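Local atomic coordinates of major capsid protein (Paramecium bursaria Chlorella virus 1, PDB entry 5TIP), a protein that forms trimeric capsomers that self-assemble, 1680 of them, with penton and minor proteins into the large icosahedral capsid of the virus. Residues Y85-E90 and Q183-N188; L162-I165 and E171-L174; Q248-N253 and L413-K418; Q340-V345 and V350-F355. One frame throughout, in Å; residues are numbered along the deposited sequence.

Overall arrangement
The chain folds into two jelly rolls, the pattern of the Hexon clan, and the four contacts sample both. Interactions 1 and 2 belong to the first roll, with centres 31 Å apart: interaction 2 lies between the two sheets of the sandwich, whereas interaction 1 ties its connecting loops. Interactions 3 and 4 belong to the second; their centres are 17 Å apart, both reach the same sheet, and interaction 4 is nested along the chain inside the loop closed by interaction 3. No two of the four touch. Interaction 1 lies near a bound glycan, the Gln183 side chain being about 7 Å from an alpha-D-galactopyranose, and the side chain of Leu252 in interaction 3 is about 7 Å from a mercury ion.

Interaction 1: Y85-E90 and Q183-N188; sequences YYPAEE and QGVNYN
Gln183 O accepts a 2.6 Å hydrogen bond from a water that in turn accepts from Tyr85 N at 3.0 Å. In the jelly-roll topology of the first domain, this bridge and a second one join the short helix of the D-E connection to the loop between the last two strands of the roll. The second water accepts from Gln183 N at 2.6 Å and donates to Glu90 OE1. The Glu90 side chain is extended (chi1 -178°, chi2 -175°), which carries its carboxylate out from the helix to meet that water; OE1 itself stays 4.2 Å from Gln183 N, so the link is indirect.

No direct hydrogen bond spans the segments. Tyr86 holds the N-cap position, and its O accepts from Glu90 N, setting the first turn from which Glu90 projects. The Gln183 amide turns elsewhere: OE1 accepts from Gly189 N, and NE2 donates to Thr83 O and weakly to Asn188 OD1. The dry part of the contact is small: with CG1 anti to the backbone N (chi1 169°), Val185 presents its other methyl, CG2, to the Pro87 ring at CB, 3.8 Å away.

Interaction 2: L162-I165 and E171-L174; sequences LPLI and EVKL
The backbones of 162-165 and 171-174 stay well separated: the nearest CA atoms, those of Leu164 and Val172, are 8.1 Å apart, and no hydrogen bond crosses between them. The first segment starts as a weakly bonded strand at 162-163 and then turns at Leu164 (phi -64°, psi -32°), whereas 172-174 is regularly extended. The spacing fits two packed layers, and strand pairing places 162-163 with 65-76 in one sheet of the first jelly roll and 172-178 in the other.

Val172 is the point on which both leucines converge. Its CB points toward the other segment; CG2 meets both leucines, while CG1 meets Leu162 alone. Leu162 comes tip to tip, CD2 lying 3.9 Å from Val172 CG1 and equally far from CG2. Leu164 arrives obliquely instead, its CD2 at 3.6 Å from Val172 CG2, the closest approach of the pair of segments. CB of Leu164 points to one side, and the CG position anti to the carbonyl carbon (chi1 -70°) brings the branched end back to the valine. All three residues are buried, and the contact is wholly apolar.

On one side, 162-163 lies against strand 65-76, with Ile66 touching both leucines. On the other, Val172 meets Leu97 of strand 92-99, whose Ile99 packs on Leu162, while Ile59, from the loop after strand 54-58, touches both Leu164 and Val172.

Interaction 3: Q248-N253 and L413-K418; sequences QNIRLN and LNIYAK
Opposing strands of the second jelly roll face each other here across the sandwich, and four aliphatic side chains meet between them. Ile250 and Leu413 reach toward each other tip to tip: the CD2 methyl of Leu413 sits 3.8 Å from Ile250 CD1 and no farther from CG1, so it touches the end of that branch over two atoms. The other branch of Ile250, CG2, lies 3.7 Å from Ile415 CD1, the two side chains passing at a slant. With CG1 anti to the carbonyl carbon (chi1 -72°), Ile250 thus sends one branch to each partner.

Strand 247-251 pairs with 376-387, as C does with H in a CHEF sheet, while 412-426 runs between 223-237 and 257-266, the order of the first three strands of a BIDG sheet. Sheet separation shows in the CA distances, 9.6 Å for Ile250 to Leu413 and 8.5 Å for Leu252 to Ile415, and no hydrogen bond crosses. Leu380 and Leu378 of strand 376-387 extend the apolar layer, and Phe254 adds to it beside Ile415.

Leu252 meets Ile415 at about a right angle. Its CB points to one side, but CG stands anti to the carbonyl carbon (chi1 -59°), which swings the branched end back; CD2 lies 3.8 Å from Ile415 CD1, so that this one methyl is touched by both Ile250 and Leu252.

Interaction 4: Q340-V345 and V350-F355; sequences QSIGGV and VYLYSF
Apolar packing between Ile342 and Leu352 is the closest contact of the two segments. The side chains cross at a slant, and Ile342 CD1 meets Leu352 CD2 at 3.7 Å. In Ile342, CG1 stands anti to the carbonyl carbon, and the extended chi2 (178°) stretches CD1 toward the strand.

Mixed contacts come from Ser341, whose OG rests 3.8 Å from the same Leu352 CD2 and 4.1 Å from Ser354 CB. That hydroxyl occupies the position between backbone N and carbonyl carbon (chi1 62°), from which it bonds back to Gln337 O, one turn earlier in the helix. Ser354 likewise sends OG elsewhere, to Ala356 O. The two serines therefore meet through oxygen and methylene, and no hydrogen bond joins the segments.

Side chains of the preceding helical turns bond to the strand backbone: Gln337 OE1 accepts from Ser354 N, and Asn334 ND2 donates to Val350 O. After the helix the chain turns away at Gly343, whose phi is +90°. Packing from a second subunit reaches both segments, with Ile38 of that neighbouring subunit against Tyr353.

Strand 350-354 pairs with 257-266 at the margin of the BIDG sheet, the place of strand G. Helix 330-341 lies in the F-G connection and packs on that strand, within the second roll of a double jelly-roll capsid protein whose trimer neighbour also touches this region.

Interaction 1: Y85-E90 and Q183-N188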
loop_
_atom_site.group_PDB
_atom_site.type_symbol
_atom_site.label_atom_id
_atom_site.label_comp_id
_atom_site.label_asym_id
_atom_site.label_seq_id
_atom_site.Cartn_x
_atom_site.Cartn_y
_atom_site.Cartn_z
ATOM N N TYR A 85 14.392 -18.594 -8.384
ATOM C CA TYR A 85 13.030 -18.100 -8.177
ATOM C C TYR A 85 12.594 -18.520 -6.777
ATOM O O TYR A 85 12.147 -19.653 -6.576
ATOM C CB TYR A 85 12.077 -18.634 -9.241
ATOM C CG TYR A 85 10.714 -17.977 -9.230
ATOM C CD1 TYR A 85 10.566 -16.640 -9.573
ATOM C CD2 TYR A 85 9.575 -18.695 -8.890
ATOM C CE1 TYR A 85 9.325 -16.033 -9.570
ATOM C CE2 TYR A 85 8.327 -18.095 -8.885
ATOM C CZ TYR A 85 8.209 -16.764 -9.226
ATOM O OH TYR A 85 6.973 -16.159 -9.224
ATOM N N TYR A 86 12.717 -17.598 -5.824
ATOM C CA TYR A 86 12.375 -17.837 -4.426
ATOM C C TYR A 86 13.001 -19.130 -3.891
ATOM O O TYR A 86 12.288 -20.026 -3.432
ATOM C CB TYR A 86 10.863 -17.857 -4.240
ATOM C CG TYR A 86 10.188 -16.533 -4.530
ATOM C CD1 TYR A 86 10.015 -15.588 -3.531
ATOM C CD2 TYR A 86 9.728 -16.229 -5.804
ATOM C CE1 TYR A 86 9.401 -14.375 -3.791
ATOM C CE2 TYR A 86 9.113 -15.019 -6.075
ATOM C CZ TYR A 86 8.952 -14.095 -5.064
ATOM O OH TYR A 86 8.340 -12.888 -5.327
ATOM N N PRO A 87 14.332 -19.251 -3.933
ATOM C CA PRO A 87 14.947 -20.526 -3.527
ATOM C C PRO A 87 14.801 -20.817 -2.044
ATOM O O PRO A 87 14.612 -21.980 -1.664
ATOM C CB PRO A 87 16.416 -20.345 -3.935
ATOM C CG PRO A 87 16.634 -18.877 -3.878
ATOM C CD PRO A 87 15.345 -18.257 -4.331
ATOM N N ALA A 88 14.881 -19.795 -1.192
ATOM C CA ALA A 88 14.711 -20.015 0.241
ATOM C C ALA A 88 13.284 -20.418 0.580
ATOM O O ALA A 88 13.062 -21.178 1.529
ATOM C CB ALA A 88 15.099 -18.760 1.015
ATOM N N GLU A 89 12.307 -19.911 -0.174
ATOM C CA GLU A 89 10.923 -20.318 0.036
ATOM C C GLU A 89 10.708 -21.764 -0.391
ATOM O O GLU A 89 10.044 -22.534 0.313
ATOM C CB GLU A 89 9.991 -19.375 -0.723
ATOM C CG GLU A 89 8.538 -19.797 -0.747
ATOM C CD GLU A 89 7.724 -18.969 -1.719
ATOM O OE1 GLU A 89 7.471 -17.782 -1.425
ATOM O OE2 GLU A 89 7.351 -19.502 -2.784
ATOM N N GLU A 90 11.267 -22.154 -1.540
ATOM C CA GLU A 90 11.138 -23.534 -1.992
ATOM C C GLU A 90 11.888 -24.496 -1.083
ATOM O O GLU A 90 11.445 -25.634 -0.889
ATOM C CB GLU A 90 11.644 -23.674 -3.427
ATOM C CG GLU A 90 11.496 -25.080 -3.984
ATOM C CD GLU A 90 12.103 -25.238 -5.361
ATOM O OE1 GLU A 90 12.761 -24.290 -5.837
ATOM O OE2 GLU A 90 11.923 -26.314 -5.967
ATOM N N GLN A 183 16.399 -24.901 -7.867
ATOM C CA GLN A 183 16.925 -24.337 -9.104
ATOM C C GLN A 183 17.844 -23.157 -8.824
ATOM O O GLN A 183 17.533 -22.279 -8.014
ATOM C CB GLN A 183 15.776 -23.913 -10.021
ATOM C CG GLN A 183 16.202 -23.002 -11.159
ATOM C CD GLN A 183 17.188 -23.667 -12.100
ATOM O OE1 GLN A 183 17.105 -24.866 -12.363
ATOM N NE2 GLN A 183 18.132 -22.886 -12.610
ATOM N N GLY A 184 18.988 -23.145 -9.502
ATOM C CA GLY A 184 19.961 -22.091 -9.339
ATOM C C GLY A 184 20.778 -22.164 -8.070
ATOM O O GLY A 184 21.645 -21.304 -7.865
ATOM N N VAL A 185 20.560 -23.168 -7.223
ATOM C CA VAL A 185 21.320 -23.304 -5.980
ATOM C C VAL A 185 22.134 -24.593 -5.989
ATOM O O VAL A 185 23.366 -24.544 -5.904
ATOM C CB VAL A 185 20.383 -23.230 -4.761
ATOM C CG1 VAL A 185 21.107 -23.636 -3.492
ATOM C CG2 VAL A 185 19.886 -21.802 -4.584
ATOM N N ASN A 186 21.462 -25.748 -6.090
ATOM C CA ASN A 186 22.161 -27.028 -6.221
ATOM C C ASN A 186 21.789 -27.795 -7.491
ATOM O O ASN A 186 22.420 -28.822 -7.772
ATOM C CB ASN A 186 21.952 -27.928 -4.976
ATOM C CG ASN A 186 20.563 -28.495 -4.865
ATOM O OD1 ASN A 186 19.598 -27.915 -5.343
ATOM N ND2 ASN A 186 20.453 -29.663 -4.230
ATOM N N TYR A 187 20.820 -27.320 -8.286
ATOM C CA TYR A 187 20.500 -27.937 -9.575
ATOM C C TYR A 187 20.294 -26.837 -10.608
ATOM O O TYR A 187 19.904 -25.707 -10.283
ATOM C CB TYR A 187 19.246 -28.824 -9.531
ATOM C CG TYR A 187 19.526 -30.244 -9.072
ATOM C CD1 TYR A 187 19.750 -30.514 -7.745
ATOM C CD2 TYR A 187 19.558 -31.314 -9.962
ATOM C CE1 TYR A 187 20.026 -31.798 -7.301
ATOM C CE2 TYR A 187 19.826 -32.610 -9.520
ATOM C CZ TYR A 187 20.054 -32.839 -8.198
ATOM O OH TYR A 187 20.316 -34.130 -7.808
ATOM N N ASN A 188 20.560 -27.171 -11.873
ATOM C CA ASN A 188 20.295 -26.275 -13.010
ATOM C C ASN A 188 19.398 -27.078 -13.948
ATOM O O ASN A 188 19.892 -27.865 -14.770
ATOM C CB ASN A 188 21.561 -25.825 -13.719
ATOM C CG ASN A 188 21.261 -24.907 -14.890
ATOM O OD1 ASN A 188 20.173 -24.336 -14.956
ATOM N ND2 ASN A 188 22.206 -24.760 -15.809
HETATM O O HOH W 1 15.243 -21.202 -7.263
HETATM O O HOH W 2 13.820 -25.362 -7.831
#

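Interaction 2: L162-I165 and E171-L174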
loop_
_atom_site.group_PDB
_atom_site.type_symbol
_atom_site.label_atom_id
_atom_site.label_comp_id
_atom_site.label_asym_id
_atom_site.label_seq_id
_atom_site.Cartn_x
_atom_site.Cartn_y
_atom_site.Cartn_z
ATOM N N LEU A 162 0.606 -17.691 21.003
ATOM C CA LEU A 162 0.495 -19.008 21.622
ATOM C C LEU A 162 1.025 -18.975 23.050
ATOM O O LEU A 162 2.212 -18.687 23.253
ATOM C CB LEU A 162 1.261 -20.038 20.800
ATOM C CG LEU A 162 1.111 -21.484 21.273
ATOM C CD1 LEU A 162 -0.327 -21.942 21.103
ATOM C CD2 LEU A 162 2.066 -22.403 20.527
ATOM N N PRO A 163 0.201 -19.262 24.062
ATOM C CA PRO A 163 0.683 -19.178 25.446
ATOM C C PRO A 163 1.436 -20.423 25.890
ATOM O O PRO A 163 0.825 -21.418 26.296
ATOM C CB PRO A 163 -0.609 -18.987 26.248
ATOM C CG PRO A 163 -1.648 -19.687 25.440
ATOM C CD PRO A 163 -1.240 -19.563 23.990
ATOM N N LEU A 164 2.769 -20.381 25.811
ATOM C CA LEU A 164 3.571 -21.488 26.321
ATOM C C LEU A 164 3.406 -21.649 27.824
ATOM O O LEU A 164 3.489 -22.769 28.341
ATOM C CB LEU A 164 5.047 -21.283 25.979
ATOM C CG LEU A 164 5.479 -21.409 24.519
ATOM C CD1 LEU A 164 6.993 -21.336 24.421
ATOM C CD2 LEU A 164 4.971 -22.706 23.925
ATOM N N ILE A 165 3.175 -20.547 28.543
ATOM C CA ILE A 165 3.008 -20.623 29.987
ATOM C C ILE A 165 1.737 -21.377 30.357
ATOM O O ILE A 165 1.643 -21.930 31.459
ATOM C CB ILE A 165 3.021 -19.210 30.600
ATOM C CG1 ILE A 165 2.986 -19.292 32.127
ATOM C CG2 ILE A 165 1.863 -18.379 30.064
ATOM C CD1 ILE A 165 2.738 -17.981 32.800
ATOM N N GLU A 171 4.101 -30.169 24.630
ATOM C CA GLU A 171 5.267 -29.688 23.910
ATOM C C GLU A 171 4.844 -29.091 22.575
ATOM O O GLU A 171 4.006 -29.656 21.866
ATOM C CB GLU A 171 6.261 -30.829 23.684
ATOM C CG GLU A 171 6.910 -31.357 24.958
ATOM C CD GLU A 171 7.715 -32.625 24.725
ATOM O OE1 GLU A 171 7.707 -33.136 23.585
ATOM O OE2 GLU A 171 8.358 -33.110 25.681
ATOM N N VAL A 172 5.427 -27.945 22.237
ATOM C CA VAL A 172 5.200 -27.298 20.952
ATOM C C VAL A 172 6.397 -27.596 20.062
ATOM O O VAL A 172 7.539 -27.279 20.417
ATOM C CB VAL A 172 4.986 -25.784 21.109
ATOM C CG1 VAL A 172 4.761 -25.142 19.751
ATOM C CG2 VAL A 172 3.808 -25.513 22.026
ATOM N N LYS A 173 6.144 -28.209 18.908
ATOM C CA LYS A 173 7.211 -28.633 18.017
ATOM C C LYS A 173 6.921 -28.191 16.589
ATOM O O LYS A 173 5.764 -28.052 16.184
ATOM C CB LYS A 173 7.406 -30.155 18.063
ATOM C CG LYS A 173 7.875 -30.670 19.415
ATOM C CD LYS A 173 8.243 -32.141 19.351
ATOM C CE LYS A 173 9.444 -32.360 18.449
ATOM N NZ LYS A 173 9.779 -33.804 18.312
ATOM N N LEU A 174 7.996 -27.978 15.833
ATOM C CA LEU A 174 7.933 -27.675 14.409
ATOM C C LEU A 174 8.716 -28.735 13.654
ATOM O O LEU A 174 9.852 -29.048 14.024
ATOM C CB LEU A 174 8.503 -26.287 14.108
ATOM C CG LEU A 174 7.730 -25.076 14.623
ATOM C CD1 LEU A 174 8.583 -23.828 14.500
ATOM C CD2 LEU A 174 6.430 -24.917 13.855
#

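Interaction 3: Q248-N253 and L413-K418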
loop_
_atom_site.group_PDB
_atom_site.type_symbol
_atom_site.label_atom_id
_atom_site.label_comp_id
_atom_site.label_asym_id
_atom_site.label_seq_id
_atom_site.Cartn_x
_atom_site.Cartn_y
_atom_site.Cartn_z
ATOM N N GLN A 248 -13.317 -30.780 -16.320
ATOM C CA GLN A 248 -13.106 -31.674 -15.192
ATOM C C GLN A 248 -14.053 -31.313 -14.056
ATOM O O GLN A 248 -14.537 -30.183 -13.954
ATOM C CB GLN A 248 -11.652 -31.622 -14.703
ATOM C CG GLN A 248 -10.683 -32.449 -15.531
ATOM C CD GLN A 248 -9.286 -32.455 -14.951
ATOM O OE1 GLN A 248 -8.682 -31.402 -14.745
ATOM N NE2 GLN A 248 -8.762 -33.645 -14.684
ATOM N N ASN A 249 -14.308 -32.299 -13.197
ATOM C CA ASN A 249 -15.068 -32.112 -11.962
ATOM C C ASN A 249 -14.231 -32.688 -10.825
ATOM O O ASN A 249 -14.139 -33.909 -10.668
ATOM C CB ASN A 249 -16.441 -32.777 -12.028
ATOM C CG ASN A 249 -17.345 -32.151 -13.068
ATOM O OD1 ASN A 249 -17.375 -30.932 -13.230
ATOM N ND2 ASN A 249 -18.102 -32.986 -13.771
ATOM N N ILE A 250 -13.617 -31.810 -10.040
ATOM C CA ILE A 250 -12.768 -32.221 -8.930
ATOM C C ILE A 250 -13.614 -32.232 -7.665
ATOM O O ILE A 250 -14.140 -31.193 -7.249
ATOM C CB ILE A 250 -11.551 -31.296 -8.777
ATOM C CG1 ILE A 250 -10.549 -31.517 -9.915
ATOM C CG2 ILE A 250 -10.875 -31.526 -7.436
ATOM C CD1 ILE A 250 -10.849 -30.742 -11.179
ATOM N N ARG A 251 -13.757 -33.408 -7.060
ATOM C CA ARG A 251 -14.500 -33.546 -5.813
ATOM C C ARG A 251 -13.663 -32.952 -4.689
ATOM O O ARG A 251 -12.590 -33.471 -4.364
ATOM C CB ARG A 251 -14.813 -35.018 -5.557
ATOM C CG ARG A 251 -15.630 -35.313 -4.305
ATOM C CD ARG A 251 -17.073 -34.851 -4.451
ATOM N NE ARG A 251 -17.881 -35.198 -3.284
ATOM C CZ ARG A 251 -18.552 -36.339 -3.152
ATOM N NH1 ARG A 251 -18.516 -37.247 -4.117
ATOM N NH2 ARG A 251 -19.262 -36.572 -2.056
ATOM N N LEU A 252 -14.139 -31.862 -4.095
ATOM C CA LEU A 252 -13.408 -31.222 -3.012
ATOM C C LEU A 252 -13.607 -32.004 -1.722
ATOM O O LEU A 252 -14.684 -32.548 -1.467
ATOM C CB LEU A 252 -13.868 -29.775 -2.830
ATOM C CG LEU A 252 -13.733 -28.832 -4.030
ATOM C CD1 LEU A 252 -14.228 -27.434 -3.684
ATOM C CD2 LEU A 252 -12.296 -28.782 -4.523
ATOM N N ASN A 253 -12.570 -32.002 -0.936
ATOM C CA ASN A 253 -12.598 -32.683 0.291
ATOM C C ASN A 253 -12.099 -31.783 1.415
ATOM O O ASN A 253 -11.055 -31.958 1.939
ATOM C CB ASN A 253 -11.844 -34.011 0.136
ATOM C CG ASN A 253 -11.653 -34.731 1.408
ATOM O OD1 ASN A 253 -12.419 -34.634 2.296
ATOM N ND2 ASN A 253 -10.618 -35.458 1.487
ATOM N N LEU A 413 -2.796 -29.649 -10.169
ATOM C CA LEU A 413 -3.820 -28.739 -9.667
ATOM C C LEU A 413 -3.781 -28.767 -8.143
ATOM O O LEU A 413 -4.121 -29.781 -7.525
ATOM C CB LEU A 413 -5.202 -29.127 -10.192
ATOM C CG LEU A 413 -6.405 -28.443 -9.536
ATOM C CD1 LEU A 413 -6.326 -26.934 -9.704
ATOM C CD2 LEU A 413 -7.712 -28.976 -10.106
ATOM N N ASN A 414 -3.363 -27.657 -7.543
ATOM C CA ASN A 414 -3.294 -27.521 -6.094
ATOM C C ASN A 414 -4.459 -26.660 -5.626
ATOM O O ASN A 414 -4.565 -25.495 -6.019
ATOM C CB ASN A 414 -1.966 -26.898 -5.667
ATOM C CG ASN A 414 -0.767 -27.665 -6.182
ATOM O OD1 ASN A 414 -0.405 -28.709 -5.644
ATOM N ND2 ASN A 414 -0.139 -27.144 -7.230
ATOM N N ILE A 415 -5.324 -27.228 -4.792
ATOM C CA ILE A 415 -6.489 -26.526 -4.265
ATOM C C ILE A 415 -6.300 -26.357 -2.766
ATOM O O ILE A 415 -6.083 -27.340 -2.044
ATOM C CB ILE A 415 -7.793 -27.273 -4.578
ATOM C CG1 ILE A 415 -7.895 -27.559 -6.076
ATOM C CG2 ILE A 415 -8.994 -26.464 -4.113
ATOM C CD1 ILE A 415 -9.098 -28.385 -6.457
ATOM N N TYR A 416 -6.379 -25.115 -2.296
ATOM C CA TYR A 416 -6.190 -24.790 -0.892
ATOM C C TYR A 416 -7.481 -24.242 -0.301
ATOM O O TYR A 416 -8.286 -23.612 -0.993
ATOM C CB TYR A 416 -5.061 -23.771 -0.704
ATOM C CG TYR A 416 -3.724 -24.252 -1.214
ATOM C CD1 TYR A 416 -2.922 -25.080 -0.441
ATOM C CD2 TYR A 416 -3.268 -23.888 -2.473
ATOM C CE1 TYR A 416 -1.701 -25.527 -0.903
ATOM C CE2 TYR A 416 -2.049 -24.331 -2.945
ATOM C CZ TYR A 416 -1.271 -25.150 -2.155
ATOM O OH TYR A 416 -0.056 -25.596 -2.618
ATOM N N ALA A 417 -7.667 -24.492 0.992
ATOM C CA ALA A 417 -8.804 -23.967 1.732
ATOM C C ALA A 417 -8.321 -23.467 3.082
ATOM O O ALA A 417 -7.567 -24.163 3.770
ATOM C CB ALA A 417 -9.891 -25.033 1.916
ATOM N N LYS A 418 -8.767 -22.272 3.459
ATOM C CA LYS A 418 -8.430 -21.679 4.745
ATOM C C LYS A 418 -9.692 -21.719 5.595
ATOM O O LYS A 418 -10.701 -21.122 5.244
ATOM C CB LYS A 418 -7.931 -20.244 4.585
ATOM C CG LYS A 418 -6.986 -19.791 5.688
ATOM C CD LYS A 418 -5.733 -20.649 5.723
ATOM C CE LYS A 418 -4.516 -19.863 6.176
ATOM N NZ LYS A 418 -4.767 -19.077 7.410
#

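Interaction 4: Q340-V345 and V350-F355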
loop_
_atom_site.group_PDB
_atom_site.type_symbol
_atom_site.label_atom_id
_atom_site.label_comp_id
_atom_site.label_asym_id
_atom_site.label_seq_id
_atom_site.Cartn_x
_atom_site.Cartn_y
_atom_site.Cartn_z
ATOM N N GLN A 340 -12.111 -7.351 -5.347
ATOM C CA GLN A 340 -13.251 -7.085 -4.479
ATOM C C GLN A 340 -12.983 -7.400 -3.014
ATOM O O GLN A 340 -13.674 -6.858 -2.147
ATOM C CB GLN A 340 -14.469 -7.882 -4.953
ATOM C CG GLN A 340 -15.052 -7.399 -6.270
ATOM C CD GLN A 340 -16.239 -8.226 -6.717
ATOM O OE1 GLN A 340 -16.415 -9.367 -6.287
ATOM N NE2 GLN A 340 -17.065 -7.652 -7.584
ATOM N N SER A 341 -12.000 -8.249 -2.711
ATOM C CA SER A 341 -11.826 -8.739 -1.351
ATOM C C SER A 341 -10.421 -8.585 -0.785
ATOM O O SER A 341 -10.256 -8.735 0.430
ATOM C CB SER A 341 -12.230 -10.219 -1.266
ATOM O OG SER A 341 -11.405 -11.023 -2.093
ATOM N N ILE A 342 -9.413 -8.285 -1.605
ATOM C CA ILE A 342 -8.031 -8.172 -1.151
ATOM C C ILE A 342 -7.480 -6.769 -1.381
ATOM O O ILE A 342 -6.998 -6.119 -0.449
ATOM C CB ILE A 342 -7.127 -9.230 -1.827
ATOM C CG1 ILE A 342 -7.586 -10.642 -1.458
ATOM C CG2 ILE A 342 -5.677 -9.025 -1.423
ATOM C CD1 ILE A 342 -6.770 -11.738 -2.112
ATOM N N GLY A 343 -7.541 -6.287 -2.619
ATOM C CA GLY A 343 -7.043 -4.965 -2.934
ATOM C C GLY A 343 -5.588 -4.905 -3.332
ATOM O O GLY A 343 -4.933 -3.883 -3.096
ATOM N N GLY A 344 -5.055 -5.970 -3.922
ATOM C CA GLY A 344 -3.699 -5.963 -4.436
ATOM C C GLY A 344 -3.675 -6.295 -5.912
ATOM O O GLY A 344 -4.529 -5.829 -6.671
ATOM N N VAL A 345 -2.705 -7.101 -6.337
ATOM C CA VAL A 345 -2.660 -7.619 -7.699
ATOM C C VAL A 345 -2.140 -9.049 -7.640
ATOM O O VAL A 345 -1.181 -9.342 -6.918
ATOM C CB VAL A 345 -1.803 -6.743 -8.639
ATOM C CG1 VAL A 345 -0.329 -6.792 -8.265
ATOM C CG2 VAL A 345 -2.006 -7.164 -10.086
ATOM N N VAL A 350 -3.129 -17.911 -10.662
ATOM C CA VAL A 350 -3.559 -18.074 -9.279
ATOM C C VAL A 350 -4.987 -17.564 -9.175
ATOM O O VAL A 350 -5.288 -16.448 -9.613
ATOM C CB VAL A 350 -2.632 -17.328 -8.303
ATOM C CG1 VAL A 350 -3.073 -17.568 -6.870
ATOM C CG2 VAL A 350 -1.192 -17.766 -8.500
ATOM N N TYR A 351 -5.867 -18.379 -8.597
ATOM C CA TYR A 351 -7.292 -18.093 -8.584
ATOM C C TYR A 351 -7.820 -18.135 -7.158
ATOM O O TYR A 351 -7.277 -18.828 -6.295
ATOM C CB TYR A 351 -8.061 -19.080 -9.464
ATOM C CG TYR A 351 -7.492 -19.208 -10.858
ATOM C CD1 TYR A 351 -7.894 -18.351 -11.874
ATOM C CD2 TYR A 351 -6.545 -20.180 -11.157
ATOM C CE1 TYR A 351 -7.374 -18.462 -13.147
ATOM C CE2 TYR A 351 -6.019 -20.296 -12.428
ATOM C CZ TYR A 351 -6.437 -19.434 -13.418
ATOM O OH TYR A 351 -5.918 -19.547 -14.686
ATOM N N LEU A 352 -8.894 -17.383 -6.927
ATOM C CA LEU A 352 -9.474 -17.230 -5.603
ATOM C C LEU A 352 -10.989 -17.173 -5.705
ATOM O O LEU A 352 -11.535 -16.558 -6.625
ATOM C CB LEU A 352 -8.956 -15.955 -4.921
ATOM C CG LEU A 352 -9.647 -15.494 -3.635
ATOM C CD1 LEU A 352 -9.190 -16.325 -2.444
ATOM C CD2 LEU A 352 -9.404 -14.013 -3.392
ATOM N N TYR A 353 -11.664 -17.822 -4.760
ATOM C CA TYR A 353 -13.076 -17.578 -4.503
ATOM C C TYR A 353 -13.258 -17.416 -3.005
ATOM O O TYR A 353 -12.974 -18.342 -2.239
ATOM C CB TYR A 353 -13.969 -18.702 -5.032
ATOM C CG TYR A 353 -15.437 -18.381 -4.859
ATOM C CD1 TYR A 353 -16.073 -17.488 -5.711
ATOM C CD2 TYR A 353 -16.179 -18.949 -3.831
ATOM C CE1 TYR A 353 -17.409 -17.178 -5.552
ATOM C CE2 TYR A 353 -17.518 -18.646 -3.665
ATOM C CZ TYR A 353 -18.127 -17.760 -4.529
ATOM O OH TYR A 353 -19.459 -17.453 -4.371
ATOM N N SER A 354 -13.733 -16.247 -2.591
ATOM C CA SER A 354 -13.841 -15.905 -1.182
ATOM C C SER A 354 -15.281 -16.052 -0.713
ATOM O O SER A 354 -16.207 -15.548 -1.357
ATOM C CB SER A 354 -13.351 -14.478 -0.935
ATOM O OG SER A 354 -13.493 -14.121 0.428
ATOM N N PHE A 355 -15.464 -16.750 0.405
ATOM C CA PHE A 355 -16.735 -16.740 1.113
ATOM C C PHE A 355 -16.806 -15.618 2.135
ATOM O O PHE A 355 -17.862 -15.415 2.741
ATOM C CB PHE A 355 -16.966 -18.080 1.822
ATOM C CG PHE A 355 -16.802 -19.275 0.930
ATOM C CD1 PHE A 355 -17.783 -19.618 0.016
ATOM C CD2 PHE A 355 -15.665 -20.060 1.014
ATOM C CE1 PHE A 355 -17.626 -20.717 -0.802
ATOM C CE2 PHE A 355 -15.504 -21.160 0.202
ATOM C CZ PHE A 355 -16.485 -21.490 -0.708
#